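Local coordinates for protein possible thiol-disulfide isomerase (Cytophaga hutchinsonii, PDB 3HCZ) that is of unestablished function but probably catalyses thiol-disulfide exchange through a thioredoxin-like domain, at residues 37-42 / 80-85; 102-105 / 109-112; 22-27 / 90-95. All coordinates share one frame; numbering follows the deposited sequence.

Interaction 1: 37-42 / 80-85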
ATOM      1  N   PHE A  37       0.942   0.614   0.312  1.00 15.16           N
ATOM      2  CA  PHE A  37       1.527   0.714   1.680  1.00 15.14           C
ATOM      3  C   PHE A  37       2.773  -0.145   1.884  1.00 14.97           C
ATOM      4  O   PHE A  37       2.680  -1.366   1.988  1.00 14.83           O
ATOM      5  CB  PHE A  37       0.422   0.373   2.707  1.00 15.34           C
ATOM      6  CG  PHE A  37       0.815   0.553   4.122  1.00 16.63           C
ATOM      7  CD1 PHE A  37       1.027   1.836   4.659  1.00 17.10           C
ATOM      8  CD2 PHE A  37       0.986  -0.560   4.946  1.00 20.15           C
ATOM      9  CE1 PHE A  37       1.389   1.991   6.031  1.00 20.00           C
ATOM     10  CE2 PHE A  37       1.349  -0.409   6.296  1.00 19.49           C
ATOM     11  CZ  PHE A  37       1.542   0.871   6.831  1.00 20.04           C
ATOM     12  N   PHE A  38       3.939   0.498   2.005  1.00 14.36           N
ATOM     13  CA  PHE A  38       5.190  -0.240   2.154  1.00 14.82           C
ATOM     14  C   PHE A  38       5.524  -0.326   3.633  1.00 15.31           C
ATOM     15  O   PHE A  38       5.523   0.697   4.336  1.00 14.48           O
ATOM     16  CB  PHE A  38       6.354   0.425   1.396  1.00 14.01           C
ATOM     17  CG  PHE A  38       6.141   0.548  -0.087  1.00 16.33           C
ATOM     18  CD1 PHE A  38       6.578  -0.473  -0.966  1.00 14.47           C
ATOM     19  CD2 PHE A  38       5.544   1.708  -0.629  1.00 18.44           C
ATOM     20  CE1 PHE A  38       6.365  -0.385  -2.369  1.00 19.25           C
ATOM     21  CE2 PHE A  38       5.346   1.830  -2.045  1.00 20.76           C
ATOM     22  CZ  PHE A  38       5.744   0.781  -2.917  1.00 18.22           C
ATOM     23  N   TRP A  39       5.820  -1.535   4.104  1.00 15.21           N
ATOM     24  CA  TRP A  39       6.005  -1.765   5.536  1.00 15.70           C
ATOM     25  C   TRP A  39       6.948  -2.931   5.761  1.00 15.23           C
ATOM     26  O   TRP A  39       7.319  -3.664   4.819  1.00 14.94           O
ATOM     27  CB  TRP A  39       4.646  -1.998   6.237  1.00 15.60           C
ATOM     28  CG  TRP A  39       4.027  -3.320   5.925  1.00 15.61           C
ATOM     29  CD1 TRP A  39       3.392  -3.704   4.740  1.00 15.03           C
ATOM     30  CD2 TRP A  39       4.005  -4.455   6.786  1.00 15.36           C
ATOM     31  NE1 TRP A  39       2.952  -5.011   4.859  1.00 13.89           N
ATOM     32  CE2 TRP A  39       3.331  -5.490   6.096  1.00 16.69           C
ATOM     33  CE3 TRP A  39       4.485  -4.697   8.088  1.00 15.16           C
ATOM     34  CZ2 TRP A  39       3.135  -6.756   6.665  1.00 13.73           C
ATOM     35  CZ3 TRP A  39       4.285  -5.949   8.658  1.00 17.98           C
ATOM     36  CH2 TRP A  39       3.609  -6.959   7.947  1.00 16.66           C
ATOM     37  N   ASP A  40       7.383  -3.076   7.021  1.00 14.84           N
ATOM     38  CA  ASP A  40       8.406  -4.054   7.392  1.00 14.15           C
ATOM     39  C   ASP A  40       8.039  -4.570   8.780  1.00 14.84           C
ATOM     40  O   ASP A  40       7.886  -3.784   9.721  1.00 14.34           O
ATOM     41  CB  ASP A  40       9.777  -3.351   7.392  1.00 14.19           C
ATOM     42  CG  ASP A  40      10.940  -4.273   7.684  1.00 16.14           C
ATOM     43  OD1 ASP A  40      10.778  -5.439   8.106  1.00 15.58           O
ATOM     44  OD2 ASP A  40      12.076  -3.775   7.532  1.00 19.53           O
ATOM     45  N   SER A  41       7.882  -5.884   8.911  1.00 15.18           N
ATOM     46  CA  SER A  41       7.542  -6.457  10.226  1.00 15.97           C
ATOM     47  C   SER A  41       8.664  -6.228  11.234  1.00 16.48           C
ATOM     48  O   SER A  41       8.428  -6.146  12.448  1.00 16.94           O
ATOM     49  CB  SER A  41       7.214  -7.952  10.101  1.00 15.62           C
ATOM     50  OG  SER A  41       8.416  -8.715   9.988  1.00 17.24           O
ATOM     51  N   GLN A  42       9.884  -6.075  10.738  1.00 17.25           N
ATOM     52  CA  GLN A  42      11.015  -5.861  11.640  1.00 17.61           C
ATOM     53  C   GLN A  42      11.039  -4.491  12.281  1.00 18.46           C
ATOM     54  O   GLN A  42      11.915  -4.200  13.075  1.00 18.92           O
ATOM     55  CB  GLN A  42      12.326  -6.173  10.938  1.00 17.66           C
ATOM     56  CG  GLN A  42      12.347  -7.626  10.449  1.00 17.58           C
ATOM     57  CD  GLN A  42      11.978  -8.599  11.557  1.00 19.98           C
ATOM     58  OE1 GLN A  42      12.813  -8.915  12.386  1.00 20.83           O
ATOM     59  NE2 GLN A  42      10.730  -9.083  11.575  1.00 17.13           N
ATOM     60  N   LEU A  80       4.753 -13.414   7.470  1.00 15.78           N
ATOM     61  CA  LEU A  80       3.562 -14.245   7.665  1.00 16.07           C
ATOM     62  C   LEU A  80       3.162 -14.298   9.144  1.00 16.60           C
ATOM     63  O   LEU A  80       1.952 -14.235   9.466  1.00 16.63           O
ATOM     64  CB  LEU A  80       3.746 -15.657   7.068  1.00 15.50           C
ATOM     65  CG  LEU A  80       3.988 -15.666   5.544  1.00 14.94           C
ATOM     66  CD1 LEU A  80       4.293 -17.039   4.955  1.00 16.88           C
ATOM     67  CD2 LEU A  80       2.763 -15.051   4.852  1.00 15.31           C
ATOM     68  N   LYS A  81       4.160 -14.404  10.027  1.00 15.65           N
ATOM     69  CA  LYS A  81       3.910 -14.382  11.468  1.00 17.15           C
ATOM     70  C   LYS A  81       3.194 -13.099  11.905  1.00 16.55           C
ATOM     71  O   LYS A  81       2.263 -13.120  12.720  1.00 16.37           O
ATOM     72  CB  LYS A  81       5.223 -14.541  12.251  1.00 16.65           C
ATOM     73  CG  LYS A  81       5.009 -14.538  13.768  1.00 20.89           C
ATOM     74  CD  LYS A  81       6.317 -14.683  14.593  1.00 26.28           C
ATOM     75  CE  LYS A  81       7.303 -15.709  14.000  1.00 28.34           C
ATOM     76  NZ  LYS A  81       8.659 -15.603  14.668  1.00 27.54           N
ATOM     77  N   PHE A  82       3.633 -11.979  11.369  1.00 16.18           N
ATOM     78  CA  PHE A  82       2.972 -10.725  11.678  1.00 15.94           C
ATOM     79  C   PHE A  82       1.527 -10.740  11.159  1.00 15.32           C
ATOM     80  O   PHE A  82       0.610 -10.358  11.894  1.00 15.09           O
ATOM     81  CB  PHE A  82       3.733  -9.574  11.043  1.00 15.39           C
ATOM     82  CG  PHE A  82       3.264  -8.225  11.471  1.00 15.40           C
ATOM     83  CD1 PHE A  82       3.970  -7.502  12.435  1.00 17.15           C
ATOM     84  CD2 PHE A  82       2.154  -7.650  10.869  1.00 17.31           C
ATOM     85  CE1 PHE A  82       3.555  -6.236  12.832  1.00 17.40           C
ATOM     86  CE2 PHE A  82       1.725  -6.379  11.240  1.00 17.19           C
ATOM     87  CZ  PHE A  82       2.426  -5.654  12.217  1.00 15.93           C
ATOM     88  N   ILE A  83       1.333 -11.143   9.901  1.00 13.94           N
ATOM     89  CA  ILE A  83      -0.042 -11.161   9.331  1.00 15.01           C
ATOM     90  C   ILE A  83      -1.005 -11.967  10.202  1.00 15.64           C
ATOM     91  O   ILE A  83      -2.092 -11.477  10.551  1.00 15.93           O
ATOM     92  CB  ILE A  83      -0.066 -11.636   7.873  1.00 14.04           C
ATOM     93  CG1 ILE A  83       0.649 -10.593   7.023  1.00 13.86           C
ATOM     94  CG2 ILE A  83      -1.543 -11.949   7.406  1.00 14.81           C
ATOM     95  CD1 ILE A  83       1.043 -11.084   5.635  1.00 15.35           C
ATOM     96  N   ARG A  84      -0.578 -13.166  10.589  1.00 16.73           N
ATOM     97  CA  ARG A  84      -1.365 -14.052  11.432  1.00 18.55           C
ATOM     98  C   ARG A  84      -1.667 -13.488  12.837  1.00 19.25           C
ATOM     99  O   ARG A  84      -2.837 -13.501  13.305  1.00 19.62           O
ATOM    100  CB  ARG A  84      -0.661 -15.416  11.543  1.00 19.31           C
ATOM    101  CG  ARG A  84      -1.390 -16.470  12.395  1.00 23.81           C
ATOM    102  CD  ARG A  84      -0.605 -17.804  12.361  1.00 31.18           C
ATOM    103  NE  ARG A  84      -1.371 -18.935  12.897  1.00 39.42           N
ATOM    104  CZ  ARG A  84      -1.053 -19.627  13.997  1.00 42.84           C
ATOM    105  NH1 ARG A  84       0.038 -19.324  14.703  1.00 44.54           N
ATOM    106  NH2 ARG A  84      -1.826 -20.641  14.398  1.00 45.50           N
ATOM    107  N   SER A  85      -0.631 -13.002  13.511  1.00 18.98           N
ATOM    108  CA  SER A  85      -0.788 -12.598  14.893  1.00 18.23           C
ATOM    109  C   SER A  85      -1.521 -11.269  15.032  1.00 17.69           C
ATOM    110  O   SER A  85      -2.334 -11.099  15.932  1.00 16.11           O
ATOM    111  CB  SER A  85       0.546 -12.599  15.627  1.00 19.30           C
ATOM    112  OG  SER A  85       1.339 -11.514  15.215  1.00 23.00           O
TER

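Interaction 2: 102-105 / 109-112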
ATOM      1  N   ASP A 102      13.000  -3.193  -6.812  1.00 20.36           N
ATOM      2  CA  ASP A 102      14.082  -2.525  -6.172  1.00 19.72           C
ATOM      3  C   ASP A 102      13.471  -1.386  -5.351  1.00 19.28           C
ATOM      4  O   ASP A 102      13.127  -0.370  -5.952  1.00 17.46           O
ATOM      5  CB  ASP A 102      14.935  -1.950  -7.290  1.00 21.77           C
ATOM      6  CG  ASP A 102      16.254  -1.463  -6.790  1.00 24.16           C
ATOM      7  OD1 ASP A 102      17.240  -1.526  -7.585  1.00 30.05           O
ATOM      8  OD2 ASP A 102      16.310  -1.027  -5.610  1.00 27.37           O
ATOM      9  N   PHE A 103      13.273  -1.542  -4.028  1.00 18.19           N
ATOM     10  CA  PHE A 103      12.423  -0.563  -3.294  1.00 18.81           C
ATOM     11  C   PHE A 103      13.073   0.816  -3.193  1.00 19.80           C
ATOM     12  O   PHE A 103      12.389   1.852  -3.181  1.00 20.17           O
ATOM     13  CB  PHE A 103      11.984  -1.067  -1.925  1.00 18.18           C
ATOM     14  CG  PHE A 103      11.088  -2.273  -1.989  1.00 18.98           C
ATOM     15  CD1 PHE A 103       9.763  -2.138  -2.302  1.00 15.80           C
ATOM     16  CD2 PHE A 103      11.590  -3.530  -1.701  1.00 20.39           C
ATOM     17  CE1 PHE A 103       8.898  -3.239  -2.386  1.00 17.32           C
ATOM     18  CE2 PHE A 103      10.752  -4.643  -1.773  1.00 19.20           C
ATOM     19  CZ  PHE A 103       9.411  -4.507  -2.095  1.00 18.90           C
ATOM     20  N   LYS A 104      14.391   0.814  -3.142  1.00 20.96           N
ATOM     21  CA  LYS A 104      15.148   2.058  -3.144  1.00 23.20           C
ATOM     22  C   LYS A 104      15.197   2.780  -4.478  1.00 23.04           C
ATOM     23  O   LYS A 104      14.879   3.962  -4.539  1.00 24.66           O
ATOM     24  CB  LYS A 104      16.548   1.831  -2.630  1.00 24.90           C
ATOM     25  CG  LYS A 104      16.721   2.327  -1.215  1.00 28.69           C
ATOM     26  CD  LYS A 104      16.707   1.170  -0.255  1.00 33.68           C
ATOM     27  CE  LYS A 104      17.926   1.283   0.627  1.00 35.76           C
ATOM     28  NZ  LYS A 104      17.968   0.112   1.522  1.00 41.26           N
ATOM     29  N   ILE A 105      15.551   2.091  -5.558  1.00 23.89           N
ATOM     30  CA  ILE A 105      15.560   2.763  -6.864  1.00 24.17           C
ATOM     31  C   ILE A 105      14.135   3.157  -7.273  1.00 24.32           C
ATOM     32  O   ILE A 105      13.867   4.320  -7.556  1.00 24.07           O
ATOM     33  CB  ILE A 105      16.248   1.944  -8.006  1.00 24.86           C
ATOM     34  CG1 ILE A 105      17.747   1.779  -7.723  1.00 24.86           C
ATOM     35  CG2 ILE A 105      15.928   2.560  -9.439  1.00 25.04           C
ATOM     36  CD1 ILE A 105      18.501   0.912  -8.744  1.00 26.80           C
ATOM     37  N   ILE A 109      12.155   3.890  -0.947  1.00 23.89           N
ATOM     38  CA  ILE A 109      11.802   3.424   0.396  1.00 24.41           C
ATOM     39  C   ILE A 109      13.037   3.352   1.306  1.00 25.58           C
ATOM     40  O   ILE A 109      13.904   2.491   1.109  1.00 25.81           O
ATOM     41  CB  ILE A 109      11.088   2.033   0.364  1.00 23.97           C
ATOM     42  CG1 ILE A 109       9.906   2.043  -0.620  1.00 23.16           C
ATOM     43  CG2 ILE A 109      10.619   1.652   1.765  1.00 23.98           C
ATOM     44  CD1 ILE A 109       8.763   3.025  -0.235  1.00 20.62           C
ATOM     45  N   TYR A 110      13.124   4.265   2.275  1.00 25.70           N
ATOM     46  CA  TYR A 110      14.133   4.173   3.356  1.00 27.24           C
ATOM     47  C   TYR A 110      13.456   3.860   4.686  1.00 26.70           C
ATOM     48  O   TYR A 110      13.160   2.692   4.966  1.00 28.04           O
ATOM     49  CB  TYR A 110      14.985   5.421   3.407  1.00 27.55           C
ATOM     50  CG  TYR A 110      15.791   5.509   2.159  1.00 31.96           C
ATOM     51  CD1 TYR A 110      17.023   4.848   2.061  1.00 37.05           C
ATOM     52  CD2 TYR A 110      15.306   6.194   1.042  1.00 35.83           C
ATOM     53  CE1 TYR A 110      17.778   4.906   0.893  1.00 39.96           C
ATOM     54  CE2 TYR A 110      16.033   6.245  -0.138  1.00 38.88           C
ATOM     55  CZ  TYR A 110      17.276   5.608  -0.200  1.00 41.05           C
ATOM     56  OH  TYR A 110      18.013   5.669  -1.353  1.00 43.35           O
ATOM     57  N   ALA A 111      13.133   4.869   5.486  1.00 25.16           N
ATOM     58  CA  ALA A 111      12.273   4.595   6.624  1.00 23.82           C
ATOM     59  C   ALA A 111      10.937   3.956   6.137  1.00 22.27           C
ATOM     60  O   ALA A 111      10.388   4.353   5.102  1.00 21.94           O
ATOM     61  CB  ALA A 111      12.012   5.861   7.374  1.00 24.35           C
ATOM     62  N   THR A 112      10.442   2.964   6.867  1.00 20.46           N
ATOM     63  CA  THR A 112       9.069   2.462   6.651  1.00 19.53           C
ATOM     64  C   THR A 112       8.244   2.853   7.887  1.00 19.58           C
ATOM     65  O   THR A 112       8.835   3.141   8.950  1.00 18.51           O
ATOM     66  CB  THR A 112       9.027   0.917   6.486  1.00 19.31           C
ATOM     67  OG1 THR A 112       9.929   0.330   7.423  1.00 19.96           O
ATOM     68  CG2 THR A 112       9.439   0.498   5.078  1.00 18.66           C
TER

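Interaction 3: 22-27 / 90-95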
ATOM      1  N   THR A  22       1.666 -16.345  -5.031  1.00 12.91           N
ATOM      2  CA  THR A  22       1.110 -16.185  -6.350  1.00 13.11           C
ATOM      3  C   THR A  22       1.144 -14.721  -6.791  1.00 13.44           C
ATOM      4  O   THR A  22       0.838 -13.816  -5.984  1.00 13.85           O
ATOM      5  CB  THR A  22      -0.343 -16.678  -6.367  1.00 12.32           C
ATOM      6  OG1 THR A  22      -0.355 -18.016  -5.874  1.00 15.15           O
ATOM      7  CG2 THR A  22      -0.860 -16.677  -7.762  1.00 14.11           C
ATOM      8  N   TYR A  23       1.500 -14.474  -8.056  1.00 13.69           N
ATOM      9  CA  TYR A  23       1.601 -13.086  -8.545  1.00 13.14           C
ATOM     10  C   TYR A  23       0.294 -12.334  -8.375  1.00 14.21           C
ATOM     11  O   TYR A  23      -0.770 -12.867  -8.733  1.00 13.70           O
ATOM     12  CB  TYR A  23       1.990 -13.024 -10.027  1.00 12.40           C
ATOM     13  CG  TYR A  23       3.459 -13.220 -10.289  1.00 13.74           C
ATOM     14  CD1 TYR A  23       4.419 -12.330  -9.736  1.00 15.17           C
ATOM     15  CD2 TYR A  23       3.913 -14.278 -11.108  1.00 15.84           C
ATOM     16  CE1 TYR A  23       5.793 -12.494  -9.995  1.00 17.70           C
ATOM     17  CE2 TYR A  23       5.287 -14.449 -11.375  1.00 17.59           C
ATOM     18  CZ  TYR A  23       6.210 -13.550 -10.816  1.00 15.69           C
ATOM     19  OH  TYR A  23       7.540 -13.713 -11.092  1.00 17.24           O
ATOM     20  N   ARG A  24       0.384 -11.121  -7.822  1.00 13.62           N
ATOM     21  CA  ARG A  24      -0.716 -10.159  -7.827  1.00 15.55           C
ATOM     22  C   ARG A  24      -0.148  -8.809  -8.217  1.00 14.92           C
ATOM     23  O   ARG A  24       0.289  -8.035  -7.354  1.00 16.40           O
ATOM     24  CB  ARG A  24      -1.406 -10.103  -6.450  1.00 15.22           C
ATOM     25  CG  ARG A  24      -2.093 -11.412  -5.990  1.00 15.33           C
ATOM     26  CD  ARG A  24      -3.303 -11.867  -6.887  1.00 16.18           C
ATOM     27  NE  ARG A  24      -4.129 -10.713  -7.307  1.00 18.65           N
ATOM     28  CZ  ARG A  24      -4.997 -10.059  -6.526  1.00 19.41           C
ATOM     29  NH1 ARG A  24      -5.633  -9.017  -7.013  1.00 22.70           N
ATOM     30  NH2 ARG A  24      -5.249 -10.426  -5.270  1.00 15.57           N
ATOM     31  N   TYR A  25      -0.075  -8.541  -9.518  1.00 14.94           N
ATOM     32  CA  TYR A  25       0.507  -7.267  -9.970  1.00 14.75           C
ATOM     33  C   TYR A  25      -0.313  -6.078  -9.526  1.00 15.38           C
ATOM     34  O   TYR A  25      -1.563  -6.118  -9.544  1.00 16.38           O
ATOM     35  CB  TYR A  25       0.649  -7.149 -11.502  1.00 15.28           C
ATOM     36  CG  TYR A  25       1.402  -8.248 -12.232  1.00 16.57           C
ATOM     37  CD1 TYR A  25       2.210  -9.204 -11.538  1.00 16.27           C
ATOM     38  CD2 TYR A  25       1.324  -8.312 -13.631  1.00 15.91           C
ATOM     39  CE1 TYR A  25       2.901 -10.247 -12.267  1.00 14.46           C
ATOM     40  CE2 TYR A  25       2.010  -9.303 -14.361  1.00 17.59           C
ATOM     41  CZ  TYR A  25       2.785 -10.259 -13.661  1.00 15.58           C
ATOM     42  OH  TYR A  25       3.426 -11.190 -14.400  1.00 16.40           O
ATOM     43  N   LEU A  26       0.388  -5.002  -9.166  1.00 15.66           N
ATOM     44  CA  LEU A  26      -0.305  -3.774  -8.756  1.00 15.88           C
ATOM     45  C   LEU A  26      -1.329  -3.309  -9.795  1.00 16.11           C
ATOM     46  O   LEU A  26      -2.492  -2.966  -9.449  1.00 16.87           O
ATOM     47  CB  LEU A  26       0.711  -2.653  -8.437  1.00 13.98           C
ATOM     48  CG  LEU A  26       0.062  -1.287  -8.179  1.00 16.24           C
ATOM     49  CD1 LEU A  26      -0.793  -1.344  -6.894  1.00 16.09           C
ATOM     50  CD2 LEU A  26       1.177  -0.206  -8.065  1.00 14.12           C
ATOM     51  N   TYR A  27      -0.928  -3.312 -11.065  1.00 15.55           N
ATOM     52  CA  TYR A  27      -1.774  -2.794 -12.104  1.00 16.60           C
ATOM     53  C   TYR A  27      -3.031  -3.645 -12.339  1.00 17.30           C
ATOM     54  O   TYR A  27      -4.020  -3.176 -12.943  1.00 17.70           O
ATOM     55  CB  TYR A  27      -0.974  -2.681 -13.414  1.00 17.66           C
ATOM     56  CG  TYR A  27      -0.086  -1.429 -13.498  1.00 17.72           C
ATOM     57  CD1 TYR A  27       0.229  -0.684 -12.367  1.00 22.05           C
ATOM     58  CD2 TYR A  27       0.492  -1.061 -14.701  1.00 18.92           C
ATOM     59  CE1 TYR A  27       1.051   0.447 -12.441  1.00 18.09           C
ATOM     60  CE2 TYR A  27       1.320   0.052 -14.803  1.00 19.13           C
ATOM     61  CZ  TYR A  27       1.593   0.798 -13.670  1.00 20.83           C
ATOM     62  OH  TYR A  27       2.409   1.887 -13.801  1.00 21.30           O
ATOM     63  N   GLY A  90      -6.839  -9.828   5.665  1.00 14.15           N
ATOM     64  CA  GLY A  90      -7.978  -9.605   4.761  1.00 14.39           C
ATOM     65  C   GLY A  90      -7.654  -8.788   3.514  1.00 14.76           C
ATOM     66  O   GLY A  90      -8.289  -8.980   2.442  1.00 13.83           O
ATOM     67  N   TRP A  91      -6.690  -7.872   3.623  1.00 13.46           N
ATOM     68  CA  TRP A  91      -6.357  -7.027   2.478  1.00 13.79           C
ATOM     69  C   TRP A  91      -5.317  -7.675   1.579  1.00 14.09           C
ATOM     70  O   TRP A  91      -4.950  -8.830   1.807  1.00 14.86           O
ATOM     71  CB  TRP A  91      -5.907  -5.632   2.926  1.00 13.31           C
ATOM     72  CG  TRP A  91      -4.671  -5.543   3.803  1.00 12.97           C
ATOM     73  CD1 TRP A  91      -3.623  -6.434   3.926  1.00 12.68           C
ATOM     74  CD2 TRP A  91      -4.327  -4.415   4.615  1.00 14.43           C
ATOM     75  NE1 TRP A  91      -2.660  -5.923   4.807  1.00 14.00           N
ATOM     76  CE2 TRP A  91      -3.082  -4.686   5.232  1.00 14.95           C
ATOM     77  CE3 TRP A  91      -4.980  -3.207   4.912  1.00 14.80           C
ATOM     78  CZ2 TRP A  91      -2.471  -3.775   6.123  1.00 16.63           C
ATOM     79  CZ3 TRP A  91      -4.367  -2.299   5.772  1.00 12.22           C
ATOM     80  CH2 TRP A  91      -3.127  -2.591   6.376  1.00 14.05           C
ATOM     81  N   LEU A  92      -4.812  -6.943   0.585  1.00 13.49           N
ATOM     82  CA  LEU A  92      -3.820  -7.540  -0.349  1.00 14.09           C
ATOM     83  C   LEU A  92      -2.370  -7.493   0.161  1.00 14.23           C
ATOM     84  O   LEU A  92      -1.572  -6.627  -0.243  1.00 14.54           O
ATOM     85  CB  LEU A  92      -3.960  -6.990  -1.768  1.00 12.64           C
ATOM     86  CG  LEU A  92      -3.066  -7.605  -2.850  1.00 13.29           C
ATOM     87  CD1 LEU A  92      -3.041  -9.162  -2.760  1.00 14.16           C
ATOM     88  CD2 LEU A  92      -3.596  -7.150  -4.233  1.00 14.54           C
ATOM     89  N   ASN A  93      -2.041  -8.420   1.072  1.00 15.00           N
ATOM     90  CA  ASN A  93      -0.650  -8.585   1.491  1.00 14.27           C
ATOM     91  C   ASN A  93       0.200  -9.195   0.385  1.00 13.99           C
ATOM     92  O   ASN A  93      -0.128 -10.286  -0.124  1.00 13.30           O
ATOM     93  CB  ASN A  93      -0.570  -9.503   2.707  1.00 13.84           C
ATOM     94  CG  ASN A  93      -1.151  -8.857   3.946  1.00 14.64           C
ATOM     95  OD1 ASN A  93      -0.622  -7.846   4.424  1.00 15.34           O
ATOM     96  ND2 ASN A  93      -2.235  -9.443   4.490  1.00 12.89           N
ATOM     97  N   VAL A  94       1.257  -8.495   0.016  1.00 13.17           N
ATOM     98  CA  VAL A  94       2.220  -9.004  -0.945  1.00 13.35           C
ATOM     99  C   VAL A  94       3.660  -8.821  -0.450  1.00 13.87           C
ATOM    100  O   VAL A  94       3.922  -8.016   0.469  1.00 13.12           O
ATOM    101  CB  VAL A  94       2.073  -8.362  -2.373  1.00 12.90           C
ATOM    102  CG1 VAL A  94       0.730  -8.746  -3.016  1.00 12.32           C
ATOM    103  CG2 VAL A  94       2.218  -6.810  -2.345  1.00 12.49           C
ATOM    104  N   ARG A  95       4.568  -9.589  -1.059  1.00 13.54           N
ATOM    105  CA  ARG A  95       5.995  -9.462  -0.780  1.00 13.33           C
ATOM    106  C   ARG A  95       6.696  -9.680  -2.119  1.00 14.00           C
ATOM    107  O   ARG A  95       6.117 -10.312  -3.020  1.00 15.45           O
ATOM    108  CB  ARG A  95       6.448 -10.515   0.271  1.00 12.40           C
ATOM    109  CG  ARG A  95       7.780 -10.168   0.938  1.00 11.41           C
ATOM    110  CD  ARG A  95       8.266 -11.252   1.952  1.00 12.21           C
ATOM    111  NE  ARG A  95       8.533 -12.585   1.360  1.00 12.51           N
ATOM    112  CZ  ARG A  95       9.595 -12.878   0.606  1.00 12.86           C
ATOM    113  NH1 ARG A  95       9.732 -14.082   0.108  1.00 12.46           N
ATOM    114  NH2 ARG A  95      10.493 -11.949   0.284  1.00 13.52           N
TER

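Interaction 1: 37-42 / 80-85
Two aromatic side chains, Trp39 from the end of strand 33-39 and Phe82 from helix 77-86, make most of this buried contact. The six-membered ring of Trp39 and the phenyl ring have centroids 4.7 Å apart with planes at 49°, a tilt that fits neither a stack nor an edge-to-face pair. The outer corner of the indole does the touching: Trp39 CZ3 lies 3.5 Å above the plane of the Phe82 ring and offset toward its rim, while Trp39 CH2 comes within 3.3 Å of Phe82 CD2. Phe82 reaches the indole with its CG anti to the backbone N (chi1 -171°). Aliphatic contact adds Ser41 CB, which is 4.0 Å from Phe82 CB. In what is probably a thioredoxin-like fold, Trp39 and Ser41 lie where central strand 33-39 turns into the Cys-Gly-His-Cys sequence, the expected redox motif, and Phe82 packs against them from its helix; Thr50, on helix 49-60, touches both aromatic side chains.

No hydrogen bond crosses between the segments; those found lie within each or run to Glu73. Asp40 OD1 accepts from Gln42 N at 2.9 Å, closing an Asx turn, and Gln42 NE2 reaches Ser41 OG at 2.8 Å with the hydroxyl lying in its amide plane. Ser41 OG also bonds Glu73. On the helix, Lys81 O receives Ser85 N and, on the other face of its carbonyl plane, Ser85 OG at 3.1 Å.

Interaction 2: 102-105 / 109-112
Phe103 and Lys104, at the start of the short helix 103-107, meet Ile109 and Tyr110 of the loop that follows it. That loop runs toward Thr112 and Pro113, a Thr-Pro pair placed like the cis-proline loop of thioredoxin-fold proteins; consistent with this, Thr112 touches Cys43.

Asp102 prepares the helix as its N-cap, with OD2 taking the N-H of Ile105 at 3.2 Å from above the carboxylate plane. A sulfate, probably from the crystallisation liquor, bonds to Lys104 N and more weakly to Phe103 N, so backbone N-H groups at the helix start hold the ion.

Phe103 gives the one hydrogen bond between the segments: its O accepts from Ile109 N at 3.0 Å. The N-H points almost straight at the oxygen (172°), yet the donor stands 45° out of the carbonyl plane. Beside this bond Phe103 CB packs on Ile109 CB at 4.0 Å, joining the buried side of the contact.

Lys104 covers the exposed side with the aliphatic part of its chain, which crosses the Tyr110 side chain at about a right angle. Lys104 CG already lies 3.5 Å from Tyr110 CZ, and bends at chi2 (103°) and chi3 bring Lys104 CE back to Tyr110 CE1, at 3.6 Å. Between them, Lys104 CD rests 3.4 Å from Ile109 O.

Interaction 3: 22-27 / 90-95
The outermost strand 92-95 of the thioredoxin-like sheet is covered on one face by the loop 22-27, and Arg24 makes the contact by lying against Leu92 and Val94. No hydrogen bond links the segments; the evidence is close approach between the arginine and two branched aliphatic side chains. Leu92 meets the guanidinium with both methyls: CD1 stands 3.6 Å from Arg24 NH2, and CD2 lies over one face of the planar group, 3.9 Å from Arg24 NH1. Bends in the arginine chain at chi2 (-64°) and chi3 (-40°) put the guanidinium beside Leu92. Nearer the backbone, Arg24 CG makes a separate contact with Leu92 CD1 at 4.0 Å, and Arg24 CB faces Val94 CG1 at 4.3 Å, a looser approach. With an alanine here, Leu92 would probably lose both the guanidinium lying over its methyls and the CG contact, leaving a gap between loop and strand.

The strand begins with an inverse gamma turn centred on Leu92, in which Asn93 N bonds Trp91 O at 3.0 Å. Across the same turn Trp91 NE1 donates to Asn93 OD1 at 2.8 Å; the oxygen lies near the indole plane, whereas the donor stands above the amide plane.

Backbone bonds from Leu92 and Val94 join the strand to 65-71, and Arg24 O is fixed by Tyr68 OH of that neighbour. Asn93 and Arg95 instead meet helix 77-86, which leaves 92-95 between the loop and that helix.

Interaction 1 and interaction 3 share the mixed five-stranded sheet and are joined through helix 77-86: Ile83 CD1 packs on Asn93 CG at 3.6 Å, with the contact centres about 14 Å apart. Along the chain, both segments of interaction 1 fall between residues 22-27 and 90-95. Interaction 2 comes later, after strand 92-95, and its centre is about 16 Å from that of interaction 1, yet Phe38 CD2 touches Ile109 CD1 at 3.5 Å. Interactions 2 and 3 do not touch, their nearest atoms lying about 6 Å apart. Interaction 1 therefore touches both others, through its helix on one hand and strand 33-39 on the other, close to the probable redox motif.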